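Local coordinates for protein DNA polymerase III subunit beta (Deinococcus radiodurans, PDB 4TRT) that probably forms, as a head-to-tail homodimer, the ring-shaped sliding clamp that tethers DNA polymerases and other proteins to DNA for processive synthesis, at residues L248-A254 and G329-F335; A254-K258 and L324-D328; L118-A122 and V224-L228; L17-V21 and I52-C56. One frame throughout, in Å; residues are numbered along the deposited sequence. Where two conformers were deposited one is given.

Contact 1. Residues L248-A254 and G329-F335; sequences LQVTLPA and GDAELLF
Leu248 through Leu252 pair with Ala331 through Phe335 as neighbouring antiparallel strands in a sheet of the C-terminal clamp domain, their directions 159° apart. Three hydrogen-bonded pairs stitch them together: Leu248 with Phe335, Val250 with Leu333, and Leu252 with Ala331. The Phe335 N to Leu248 O bond, 2.9 Å, is nearly straight, whereas the return bond from Leu248 N to Phe335 O is weak. In the non-hydrogen-bonded pairs between them, CA atoms approach carbonyls instead, as Thr251 CA does to Ala331 O at 3.3 Å.

Leu248, Val250, Leu252, Ala331, Leu333 and Phe335 turn to one face, which the strands 275-281 and 310-316 help to bury. Phe335 can be followed outward on this face. Phe335 CB lies 3.8 Å from Leu248 O. With CG anti to the carbonyl carbon (chi1 -61°), the ring runs alongside the Leu248 side chain, and Phe335 CD2 rests 4.0 Å from Leu248 CD2. One atom further, CE2 meets Val250 CG2, which arrives at the ring edge near its plane; Met311, Leu313 and Phe315 also touch the ring. Leu252 crosses Leu333 at about a right angle, methyl to methyl.

On the other face Leu334 CD2 packs at 3.6 Å against CG of the extended Gln249 chain. Glu332 lies beside Thr251, its carboxylate held by a salt bridge to Arg345 and by Gly348 N. Pro253 ends the strand at the N-cap of the following helix, and there Ala254 N donates to Gly329 O at 2.9 Å from above the carbonyl plane, 38° out of it.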
loop_
_atom_site.group_PDB
_atom_site.type_symbol
_atom_site.label_atom_id
_atom_site.label_comp_id
_atom_site.label_asym_id
_atom_site.label_seq_id
_atom_site.Cartn_x
_atom_site.Cartn_y
_atom_site.Cartn_z
ATOM N N LEU A 248 -21.066 -33.853 13.835
ATOM C CA LEU A 248 -21.539 -32.565 14.302
ATOM C C LEU A 248 -21.498 -31.556 13.151
ATOM O O LEU A 248 -20.506 -31.475 12.429
ATOM C CB LEU A 248 -20.672 -32.083 15.472
ATOM C CG LEU A 248 -20.914 -30.700 16.094
ATOM C CD1 LEU A 248 -22.294 -30.592 16.746
ATOM C CD2 LEU A 248 -19.811 -30.412 17.110
ATOM N N GLN A 249 -22.584 -30.792 13.016
ATOM C CA GLN A 249 -22.753 -29.798 11.967
ATOM C C GLN A 249 -23.077 -28.496 12.655
ATOM O O GLN A 249 -23.932 -28.461 13.530
ATOM C CB GLN A 249 -23.911 -30.192 11.045
ATOM C CG GLN A 249 -24.222 -29.190 9.944
ATOM C CD GLN A 249 -25.462 -29.598 9.169
ATOM O OE1 GLN A 249 -25.516 -30.705 8.631
ATOM N NE2 GLN A 249 -26.488 -28.722 9.145
ATOM N N VAL A 250 -22.372 -27.435 12.289
ATOM C CA VAL A 250 -22.599 -26.123 12.856
ATOM C C VAL A 250 -22.803 -25.169 11.690
ATOM O O VAL A 250 -22.063 -25.222 10.715
ATOM C CB VAL A 250 -21.396 -25.671 13.724
ATOM C CG1 VAL A 250 -21.532 -24.203 14.126
ATOM C CG2 VAL A 250 -21.296 -26.543 14.975
ATOM N N THR A 251 -23.826 -24.322 11.780
ATOM C CA THR A 251 -24.103 -23.358 10.749
ATOM C C THR A 251 -24.117 -21.971 11.404
ATOM O O THR A 251 -24.731 -21.792 12.462
ATOM C CB THR A 251 -25.479 -23.690 10.108
ATOM O OG1 THR A 251 -25.408 -24.985 9.478
ATOM C CG2 THR A 251 -25.845 -22.664 9.119
ATOM N N LEU A 252 -23.466 -20.995 10.771
ATOM C CA LEU A 252 -23.387 -19.651 11.322
ATOM C C LEU A 252 -22.968 -18.657 10.247
ATOM O O LEU A 252 -22.484 -19.063 9.194
ATOM C CB LEU A 252 -22.405 -19.618 12.508
ATOM C CG LEU A 252 -20.919 -19.734 12.191
ATOM C CD1 LEU A 252 -20.141 -19.615 13.489
ATOM C CD2 LEU A 252 -20.525 -21.022 11.469
ATOM N N PRO A 253 -23.130 -17.358 10.520
ATOM C CA PRO A 253 -22.744 -16.338 9.547
ATOM C C PRO A 253 -21.249 -16.357 9.267
ATOM O O PRO A 253 -20.447 -16.372 10.204
ATOM C CB PRO A 253 -23.139 -15.034 10.235
ATOM C CG PRO A 253 -24.171 -15.417 11.244
ATOM C CD PRO A 253 -23.737 -16.755 11.724
ATOM N N ALA A 254 -20.889 -16.386 7.989
ATOM C CA ALA A 254 -19.501 -16.498 7.581
ATOM C C ALA A 254 -18.679 -15.316 8.066
ATOM O O ALA A 254 -17.544 -15.489 8.519
ATOM C CB ALA A 254 -19.411 -16.594 6.071
ATOM N N GLY A 329 -21.931 -15.437 3.181
ATOM C CA GLY A 329 -23.270 -15.660 3.692
ATOM C C GLY A 329 -23.221 -16.483 4.958
ATOM O O GLY A 329 -22.947 -15.970 6.038
ATOM N N ASP A 330 -23.547 -17.757 4.848
ATOM C CA ASP A 330 -23.466 -18.641 6.000
ATOM C C ASP A 330 -22.502 -19.780 5.739
ATOM O O ASP A 330 -22.422 -20.297 4.629
ATOM C CB ASP A 330 -24.866 -19.142 6.346
ATOM C CG ASP A 330 -25.783 -18.005 6.782
ATOM O OD1 ASP A 330 -25.626 -17.485 7.919
ATOM O OD2 ASP A 330 -26.645 -17.608 5.966
ATOM N N ALA A 331 -21.711 -20.097 6.758
ATOM C CA ALA A 331 -20.791 -21.212 6.690
ATOM C C ALA A 331 -21.414 -22.436 7.350
ATOM O O ALA A 331 -22.161 -22.310 8.314
ATOM C CB ALA A 331 -19.477 -20.848 7.373
ATOM N N GLU A 332 -21.078 -23.608 6.813
ATOM C CA GLU A 332 -21.433 -24.895 7.368
ATOM C C GLU A 332 -20.129 -25.581 7.739
ATOM O O GLU A 332 -19.244 -25.735 6.903
ATOM C CB GLU A 332 -22.155 -25.714 6.298
ATOM C CG GLU A 332 -23.377 -26.464 6.753
ATOM C CD GLU A 332 -24.157 -27.023 5.560
ATOM O OE1 GLU A 332 -23.614 -27.894 4.869
ATOM O OE2 GLU A 332 -25.300 -26.582 5.298
ATOM N N LEU A 333 -19.986 -25.952 9.004
ATOM C CA LEU A 333 -18.778 -26.647 9.480
ATOM C C LEU A 333 -19.192 -28.062 9.843
ATOM O O LEU A 333 -20.076 -28.251 10.685
ATOM C CB LEU A 333 -18.192 -25.945 10.725
ATOM C CG LEU A 333 -18.170 -24.412 10.728
ATOM C CD1 LEU A 333 -17.624 -23.904 12.049
ATOM C CD2 LEU A 333 -17.381 -23.880 9.527
ATOM N N LEU A 334 -18.554 -29.045 9.221
ATOM C CA LEU A 334 -18.872 -30.436 9.431
ATOM C C LEU A 334 -17.670 -31.125 10.073
ATOM O O LEU A 334 -16.591 -31.194 9.479
ATOM C CB LEU A 334 -19.179 -31.097 8.101
ATOM C CG LEU A 334 -20.233 -30.455 7.197
ATOM C CD1 LEU A 334 -20.251 -31.218 5.871
ATOM C CD2 LEU A 334 -21.597 -30.467 7.841
ATOM N N PHE A 335 -17.877 -31.650 11.281
ATOM C CA PHE A 335 -16.811 -32.228 12.083
ATOM C C PHE A 335 -16.966 -33.735 12.170
ATOM O O PHE A 335 -18.080 -34.240 12.385
ATOM C CB PHE A 335 -16.843 -31.640 13.491
ATOM C CG PHE A 335 -16.648 -30.169 13.528
ATOM C CD1 PHE A 335 -15.425 -29.611 13.188
ATOM C CD2 PHE A 335 -17.695 -29.328 13.897
ATOM C CE1 PHE A 335 -15.233 -28.243 13.243
ATOM C CE2 PHE A 335 -17.514 -27.958 13.930
ATOM C CZ PHE A 335 -16.275 -27.419 13.611
#

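Contact 2. Residues A254-K258 and L324-D328; sequences ATALK and LGPID
Ala254 opens the helix 254-265 against the loop that joins helix 317-324 to the strand 330-335, a loop that begins with a type I beta turn from Leu324 to Ile327 in the C-terminal clamp domain. Ala254 CB sits 3.6 Å from Ile327 O and also touches the CG2 methyl of Ile327. One helical turn along, Leu257 crosses Leu324 at about a right angle, with its CD2 methyl 3.6 Å from Leu324 CD1.

Lys258 comes next and carries the polar part of the contact. Its extended chain slides past Leu324 in the opposite direction and delivers NZ to the carbonyls of the turn. Lys258 NZ donates to Ile327 O at 2.8 Å, tilted 29° from the carbonyl plane, and to Gly325 O at 3.1 Å from well above the carbonyl plane of Gly325. The Asp328 carboxylate is only a long salt-bridge partner. A methionine in place of Lys258 would probably leave the Gly325 and Ile327 carbonyls without this shared donor and loosen the turn's hold on the helix. One water closes the gap to the aspartate: it accepts from Lys258 NZ at 2.7 Å and donates to Asp328 OD1 at 2.8 Å.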
loop_
_atom_site.group_PDB
_atom_site.type_symbol
_atom_site.label_atom_id
_atom_site.label_comp_id
_atom_site.label_asym_id
_atom_site.label_seq_id
_atom_site.Cartn_x
_atom_site.Cartn_y
_atom_site.Cartn_z
ATOM N N ALA A 254 -20.889 -16.386 7.989
ATOM C CA ALA A 254 -19.501 -16.498 7.581
ATOM C C ALA A 254 -18.679 -15.316 8.066
ATOM O O ALA A 254 -17.544 -15.489 8.519
ATOM C CB ALA A 254 -19.411 -16.594 6.071
ATOM N N THR A 255 -19.239 -14.119 7.966
ATOM C CA THR A 255 -18.460 -12.918 8.273
ATOM C C THR A 255 -18.166 -12.849 9.758
ATOM O O THR A 255 -17.029 -12.518 10.152
ATOM C CB THR A 255 -19.178 -11.642 7.821
ATOM O OG1 THR A 255 -19.247 -11.630 6.394
ATOM C CG2 THR A 255 -18.465 -10.383 8.329
ATOM N N ALA A 256 -19.162 -13.182 10.582
ATOM C CA ALA A 256 -18.938 -13.207 12.035
ATOM C C ALA A 256 -17.838 -14.206 12.394
ATOM O O ALA A 256 -16.947 -13.898 13.206
ATOM C CB ALA A 256 -20.228 -13.481 12.798
ATOM N N LEU A 257 -17.852 -15.385 11.767
ATOM C CA LEU A 257 -16.835 -16.399 12.056
ATOM C C LEU A 257 -15.443 -15.946 11.626
ATOM O O LEU A 257 -14.469 -16.136 12.369
ATOM C CB LEU A 257 -17.191 -17.750 11.414
ATOM C CG LEU A 257 -16.167 -18.866 11.564
ATOM C CD1 LEU A 257 -15.964 -19.268 13.035
ATOM C CD2 LEU A 257 -16.593 -20.056 10.699
ATOM N N LYS A 258 -15.339 -15.348 10.444
ATOM C CA LYS A 258 -14.044 -14.870 9.948
ATOM C C LYS A 258 -13.478 -13.802 10.855
ATOM O O LYS A 258 -12.308 -13.843 11.192
ATOM C CB LYS A 258 -14.160 -14.291 8.549
ATOM C CG LYS A 258 -14.481 -15.332 7.487
ATOM C CD LYS A 258 -14.669 -14.651 6.133
ATOM C CE LYS A 258 -15.283 -15.610 5.154
ATOM N NZ LYS A 258 -15.334 -15.029 3.778
ATOM N N LEU A 324 -11.920 -20.525 4.971
ATOM C CA LEU A 324 -13.155 -19.742 4.999
ATOM C C LEU A 324 -13.256 -18.666 3.935
ATOM O O LEU A 324 -14.366 -18.187 3.634
ATOM C CB LEU A 324 -13.349 -19.085 6.366
ATOM C CG LEU A 324 -13.594 -20.052 7.510
ATOM C CD1 LEU A 324 -13.637 -19.259 8.807
ATOM C CD2 LEU A 324 -14.892 -20.828 7.285
ATOM N N GLY A 325 -12.109 -18.253 3.394
ATOM C CA GLY A 325 -12.032 -17.121 2.479
ATOM C C GLY A 325 -13.110 -17.086 1.416
ATOM O O GLY A 325 -13.817 -16.092 1.295
ATOM N N PRO A 326 -13.242 -18.165 0.636
ATOM C CA PRO A 326 -14.260 -18.233 -0.428
ATOM C C PRO A 326 -15.716 -18.418 0.036
ATOM O O PRO A 326 -16.601 -18.442 -0.791
ATOM C CB PRO A 326 -13.830 -19.459 -1.236
ATOM C CG PRO A 326 -12.387 -19.660 -0.911
ATOM C CD PRO A 326 -12.286 -19.284 0.534
ATOM N N ILE A 327 -15.959 -18.559 1.332
ATOM C CA ILE A 327 -17.307 -18.763 1.851
ATOM C C ILE A 327 -17.947 -17.429 2.240
ATOM O O ILE A 327 -17.424 -16.705 3.079
ATOM C CB ILE A 327 -17.323 -19.710 3.067
ATOM C CG1 ILE A 327 -16.775 -21.085 2.673
ATOM C CG2 ILE A 327 -18.744 -19.837 3.619
ATOM C CD1 ILE A 327 -16.532 -22.064 3.816
ATOM N N ASP A 328 -19.100 -17.140 1.632
ATOM C CA ASP A 328 -19.906 -15.951 1.939
ATOM C C ASP A 328 -21.316 -16.330 2.426
ATOM O O ASP A 328 -21.835 -17.394 2.115
ATOM C CB ASP A 328 -20.055 -15.103 0.683
ATOM C CG ASP A 328 -18.720 -14.660 0.104
ATOM O OD1 ASP A 328 -17.873 -14.173 0.875
ATOM O OD2 ASP A 328 -18.540 -14.764 -1.126
HETATM O O HOH W 1 -17.584 -13.536 3.599
#

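Contact 3. Residues L118-A122 and V224-L228; sequences LSFPA and VKMNL
Phe120 and Lys225 mark the nearest approach of the two backbones, their CA atoms 6.8 Å apart. The 118-122 segment is an irregular linker between the strands 103-108 and 126-129, and it passes over one face of the strand 224-229 without pairing to it. The contact is therefore made mainly by side chains, with a single hydrogen bond, from a side chain to a backbone oxygen.

Phe120 and Asn227 both point toward the opposite segment. Asn227 ND2 lies over one face of the Phe120 ring, 3.5 Å from Phe120 CD2, with the amide plane tilted 26° from the ring. A chi1 of -67° sets the Asn227 amide beside its own backbone N, from where it reaches the linker, and Asn227 ND2 donates to Ser119 O at 2.9 Å. The acceptor is close to the amide plane, yet the donor sits above the carbonyl plane of Ser119, 40° out of it. Asn227 OD1 accepts from Thr218 OG1, and ND2 also donates to Asp53 OD2, bonds that fix the rotation of the amide against the ring.

Lys225 supplies the aliphatic share. Lys225 CB packs 3.7 Å from Phe120 CD2, and further out Lys225 CD lies 3.7 Å from Phe120 CB, before the chain bends beyond its contact with the ring. Asp53 and Ser55 of the neighbouring strand extend the bed on which Phe120 rests.

Sliding clamps are built as rings of repeated, topologically similar domains. Here the stretch connecting the N-terminal and central domains is laid across the sheet these domains share, with Phe120 packed against the strand and Asn227 ND2 over its ring.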
loop_
_atom_site.group_PDB
_atom_site.type_symbol
_atom_site.label_atom_id
_atom_site.label_comp_id
_atom_site.label_asym_id
_atom_site.label_seq_id
_atom_site.Cartn_x
_atom_site.Cartn_y
_atom_site.Cartn_z
ATOM N N LEU A 118 8.401 -16.585 -29.977
ATOM C CA LEU A 118 7.420 -17.184 -29.080
ATOM C C LEU A 118 6.236 -17.652 -29.921
ATOM O O LEU A 118 5.722 -16.883 -30.723
ATOM C CB LEU A 118 6.964 -16.171 -28.024
ATOM C CG LEU A 118 8.049 -15.591 -27.117
ATOM C CD1 LEU A 118 7.506 -14.440 -26.271
ATOM C CD2 LEU A 118 8.677 -16.672 -26.250
ATOM N N SER A 119 5.823 -18.908 -29.741
ATOM C CA SER A 119 4.749 -19.512 -30.537
ATOM C C SER A 119 3.583 -19.897 -29.645
ATOM O O SER A 119 3.769 -20.589 -28.649
ATOM C CB SER A 119 5.223 -20.786 -31.263
ATOM O OG SER A 119 5.699 -20.517 -32.570
ATOM N N PHE A 120 2.383 -19.482 -30.038
ATOM C CA PHE A 120 1.174 -19.783 -29.299
ATOM C C PHE A 120 0.233 -20.608 -30.196
ATOM O O PHE A 120 -0.383 -20.056 -31.103
ATOM C CB PHE A 120 0.506 -18.481 -28.840
ATOM C CG PHE A 120 1.379 -17.635 -27.941
ATOM C CD1 PHE A 120 2.268 -16.707 -28.480
ATOM C CD2 PHE A 120 1.309 -17.759 -26.562
ATOM C CE1 PHE A 120 3.072 -15.937 -27.660
ATOM C CE2 PHE A 120 2.114 -16.986 -25.734
ATOM C CZ PHE A 120 2.991 -16.076 -26.280
ATOM N N PRO A 121 0.143 -21.935 -29.969
ATOM C CA PRO A 121 -0.784 -22.757 -30.769
ATOM C C PRO A 121 -2.255 -22.428 -30.505
ATOM O O PRO A 121 -2.589 -21.943 -29.422
ATOM C CB PRO A 121 -0.450 -24.190 -30.340
ATOM C CG PRO A 121 0.243 -24.064 -29.028
ATOM C CD PRO A 121 0.981 -22.763 -29.083
ATOM N N ALA A 122 -3.113 -22.700 -31.491
ATOM C CA ALA A 122 -4.505 -22.227 -31.503
ATOM C C ALA A 122 -5.596 -23.308 -31.361
ATOM O O ALA A 122 -6.719 -23.000 -30.974
ATOM C CB ALA A 122 -4.750 -21.435 -32.785
ATOM N N VAL A 224 -5.761 -12.258 -25.155
ATOM C CA VAL A 224 -4.570 -12.800 -24.502
ATOM C C VAL A 224 -4.318 -14.263 -24.852
ATOM O O VAL A 224 -5.264 -15.049 -24.931
ATOM C CB VAL A 224 -4.671 -12.708 -22.964
ATOM C CG1 VAL A 224 -3.486 -13.403 -22.322
ATOM C CG2 VAL A 224 -4.733 -11.262 -22.501
ATOM N N LYS A 225 -3.046 -14.614 -25.056
ATOM C CA LYS A 225 -2.603 -15.998 -25.179
ATOM C C LYS A 225 -1.495 -16.248 -24.153
ATOM O O LYS A 225 -0.579 -15.432 -24.018
ATOM C CB LYS A 225 -2.055 -16.270 -26.574
ATOM C CG LYS A 225 -2.937 -15.770 -27.707
ATOM C CD LYS A 225 -2.370 -16.202 -29.048
ATOM C CE LYS A 225 -3.348 -16.008 -30.195
ATOM N NZ LYS A 225 -3.175 -14.678 -30.811
ATOM N N MET A 226 -1.563 -17.367 -23.438
ATOM C CA MET A 226 -0.545 -17.686 -22.433
ATOM C C MET A 226 -0.072 -19.106 -22.608
ATOM O O MET A 226 -0.908 -20.027 -22.681
ATOM C CB MET A 226 -1.099 -17.502 -21.017
ATOM C CG MET A 226 -0.067 -17.751 -19.924
ATOM S SD MET A 226 -0.687 -17.617 -18.244
ATOM C CE MET A 226 -0.660 -15.854 -17.993
ATOM N N ASN A 227 1.250 -19.283 -22.656
ATOM C CA ASN A 227 1.879 -20.600 -22.596
ATOM C C ASN A 227 2.344 -20.859 -21.171
ATOM O O ASN A 227 2.960 -19.986 -20.539
ATOM C CB ASN A 227 3.102 -20.709 -23.525
ATOM C CG ASN A 227 2.751 -20.641 -24.998
ATOM O OD1 ASN A 227 1.640 -20.995 -25.403
ATOM N ND2 ASN A 227 3.721 -20.213 -25.821
ATOM N N LEU A 228 2.058 -22.059 -20.673
ATOM C CA LEU A 228 2.538 -22.486 -19.366
ATOM C C LEU A 228 2.889 -23.955 -19.385
ATOM O O LEU A 228 2.413 -24.704 -20.245
ATOM C CB LEU A 228 1.503 -22.248 -18.285
ATOM C CG LEU A 228 0.106 -22.799 -18.586
ATOM C CD1 LEU A 228 -0.493 -23.563 -17.413
ATOM C CD2 LEU A 228 -0.809 -21.660 -19.027
#

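Contact 4. Residues L17-V21 and I52-C56; sequences LLERV and IDLSC
Leu54 is the bump at the middle of this contact, its CD2 methyl set into a hollow formed by Leu17, Leu18 and Val21. Val21 CG2 is the closest wall, 3.6 Å from Leu54 CD2; the backbone oxygen Leu17 O forms another at 3.7 Å. On a further side Leu18 crosses obliquely, and Leu18 CD2 lies 4.0 Å from Leu54 CD2 while resting 3.6 Å from Leu54 O. Leu54 is placed there by a CG anti to the backbone N (chi1 -177°), which carries the branch out toward the helix.

The motif is a helix packed on one face of an antiparallel beta sheet, as in the clamp domains: helix 8-21 lies against the sheet that the N-terminal and central domains share. The segments 17-21 and 52-56 run nearly antiparallel, their axes 9.0 Å apart at closest and 165° in direction. The contact is apolar, with no hydrogen bond between the segments, and Ile52, Leu54 and Cys56 all turn toward the helix.

Val21 makes a second bump, wedged between Ile52 and Leu54. Both its methyls rest against the end of Ile52, Val21 CG2 lying 3.8 Å and Val21 CG1 3.9 Å from Ile52 CD1. Ile52 in turn reaches Met226 and Leu228 of the next strand and Ser195 and Glu198 of helix 193-202. A glycine in place of Val21 would probably open a gap beside Leu54 CD2 and leave the end of Ile52 without its mate across the contact.

At the other end the surface is looser, where Leu18 CD1 leans on Cys56 CB at 4.3 Å.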
loop_
_atom_site.group_PDB
_atom_site.type_symbol
_atom_site.label_atom_id
_atom_site.label_comp_id
_atom_site.label_asym_id
_atom_site.label_seq_id
_atom_site.Cartn_x
_atom_site.Cartn_y
_atom_site.Cartn_z
ATOM N N LEU A 17 -0.653 -5.977 -18.265
ATOM C CA LEU A 17 -0.601 -7.428 -18.147
ATOM C C LEU A 17 0.825 -7.930 -18.381
ATOM O O LEU A 17 1.321 -8.767 -17.631
ATOM C CB LEU A 17 -1.580 -8.094 -19.128
ATOM C CG LEU A 17 -3.089 -7.897 -18.904
ATOM C CD1 LEU A 17 -3.866 -8.464 -20.091
ATOM C CD2 LEU A 17 -3.604 -8.504 -17.600
ATOM N N LEU A 18 1.479 -7.415 -19.417
ATOM C CA LEU A 18 2.814 -7.877 -19.782
ATOM C C LEU A 18 3.879 -7.469 -18.775
ATOM O O LEU A 18 4.775 -8.248 -18.480
ATOM C CB LEU A 18 3.206 -7.400 -21.182
ATOM C CG LEU A 18 2.629 -8.365 -22.205
ATOM C CD1 LEU A 18 2.270 -7.679 -23.501
ATOM C CD2 LEU A 18 3.561 -9.552 -22.405
ATOM N N GLU A 19 3.760 -6.273 -18.204
ATOM C CA GLU A 19 4.756 -5.819 -17.245
ATOM C C GLU A 19 4.728 -6.609 -15.933
ATOM O O GLU A 19 5.740 -6.682 -15.242
ATOM C CB GLU A 19 4.652 -4.311 -16.988
ATOM C CG GLU A 19 3.658 -3.884 -15.935
ATOM C CD GLU A 19 3.699 -2.388 -15.659
ATOM O OE1 GLU A 19 2.628 -1.813 -15.409
ATOM O OE2 GLU A 19 4.786 -1.778 -15.678
ATOM N N ARG A 20 3.596 -7.214 -15.595
ATOM C CA ARG A 20 3.561 -8.072 -14.410
ATOM C C ARG A 20 4.251 -9.429 -14.626
ATOM O O ARG A 20 4.718 -10.010 -13.666
ATOM C CB ARG A 20 2.147 -8.253 -13.851
ATOM C CG ARG A 20 1.688 -7.072 -12.998
ATOM C CD ARG A 20 0.264 -7.281 -12.529
ATOM N NE ARG A 20 -0.607 -7.658 -13.646
ATOM C CZ ARG A 20 -1.899 -7.949 -13.533
ATOM N NH1 ARG A 20 -2.512 -7.861 -12.356
ATOM N NH2 ARG A 20 -2.581 -8.311 -14.614
ATOM N N VAL A 21 4.338 -9.894 -15.875
ATOM C CA VAL A 21 5.033 -11.149 -16.237
ATOM C C VAL A 21 6.523 -10.935 -16.544
ATOM O O VAL A 21 7.394 -11.636 -16.008
ATOM C CB VAL A 21 4.353 -11.795 -17.462
ATOM C CG1 VAL A 21 5.147 -12.991 -17.977
ATOM C CG2 VAL A 21 2.928 -12.199 -17.112
ATOM N N ILE A 52 6.346 -18.761 -17.939
ATOM C CA ILE A 52 5.221 -18.561 -18.849
ATOM C C ILE A 52 5.590 -17.621 -19.985
ATOM O O ILE A 52 6.492 -16.817 -19.850
ATOM C CB ILE A 52 3.935 -18.088 -18.122
ATOM C CG1 ILE A 52 4.061 -16.666 -17.583
ATOM C CG2 ILE A 52 3.545 -19.054 -17.013
ATOM C CD1 ILE A 52 2.717 -15.994 -17.368
ATOM N N ASP A 53 4.881 -17.745 -21.108
ATOM C CA ASP A 53 4.917 -16.758 -22.182
ATOM C C ASP A 53 3.550 -16.132 -22.247
ATOM O O ASP A 53 2.548 -16.809 -22.045
ATOM C CB ASP A 53 5.195 -17.378 -23.558
ATOM C CG ASP A 53 6.362 -18.337 -23.556
ATOM O OD1 ASP A 53 7.356 -18.055 -22.866
ATOM O OD2 ASP A 53 6.281 -19.367 -24.265
ATOM N N LEU A 54 3.513 -14.850 -22.578
ATOM C CA LEU A 54 2.264 -14.114 -22.658
ATOM C C LEU A 54 2.260 -13.233 -23.891
ATOM O O LEU A 54 3.277 -12.618 -24.233
ATOM C CB LEU A 54 2.098 -13.267 -21.399
ATOM C CG LEU A 54 0.828 -12.450 -21.227
ATOM C CD1 LEU A 54 -0.388 -13.363 -21.089
ATOM C CD2 LEU A 54 0.986 -11.537 -20.024
ATOM N N SER A 55 1.103 -13.173 -24.542
ATOM C CA SER A 55 0.885 -12.353 -25.712
ATOM C C SER A 55 -0.444 -11.641 -25.549
ATOM O O SER A 55 -1.422 -12.261 -25.132
ATOM C CB SER A 55 0.835 -13.235 -26.946
ATOM O OG SER A 55 0.865 -12.450 -28.100
ATOM N N CYS A 56 -0.482 -10.355 -25.871
ATOM C CA CYS A 56 -1.720 -9.587 -25.825
ATOM C C CYS A 56 -1.872 -8.788 -27.104
ATOM O O CYS A 56 -0.951 -8.075 -27.519
ATOM C CB CYS A 56 -1.749 -8.637 -24.631
ATOM S SG CYS A 56 -3.397 -7.926 -24.379
#

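How the contacts relate
From the N terminus, contact 4 closes first, joining helix 8-21 to the strand 52-59 within the N-terminal domain. Contact 3 follows in series, where the strand 224-229 returns to the linker 118-122. These two touch, since the strands 52-59 and 224-229 are neighbours in one sheet, so the N-terminal and central domains are joined there, with probable backbone bonds from Lys225 N to Ser55 O and from Asn227 N to Asp53 O. Contact 1 opens later, in the C-terminal domain, and contact 2 lies within its loop, sharing Ala254; Leu257 packs on Leu252 and Leu333. The two pairs occupy opposite sides of the chain's centre.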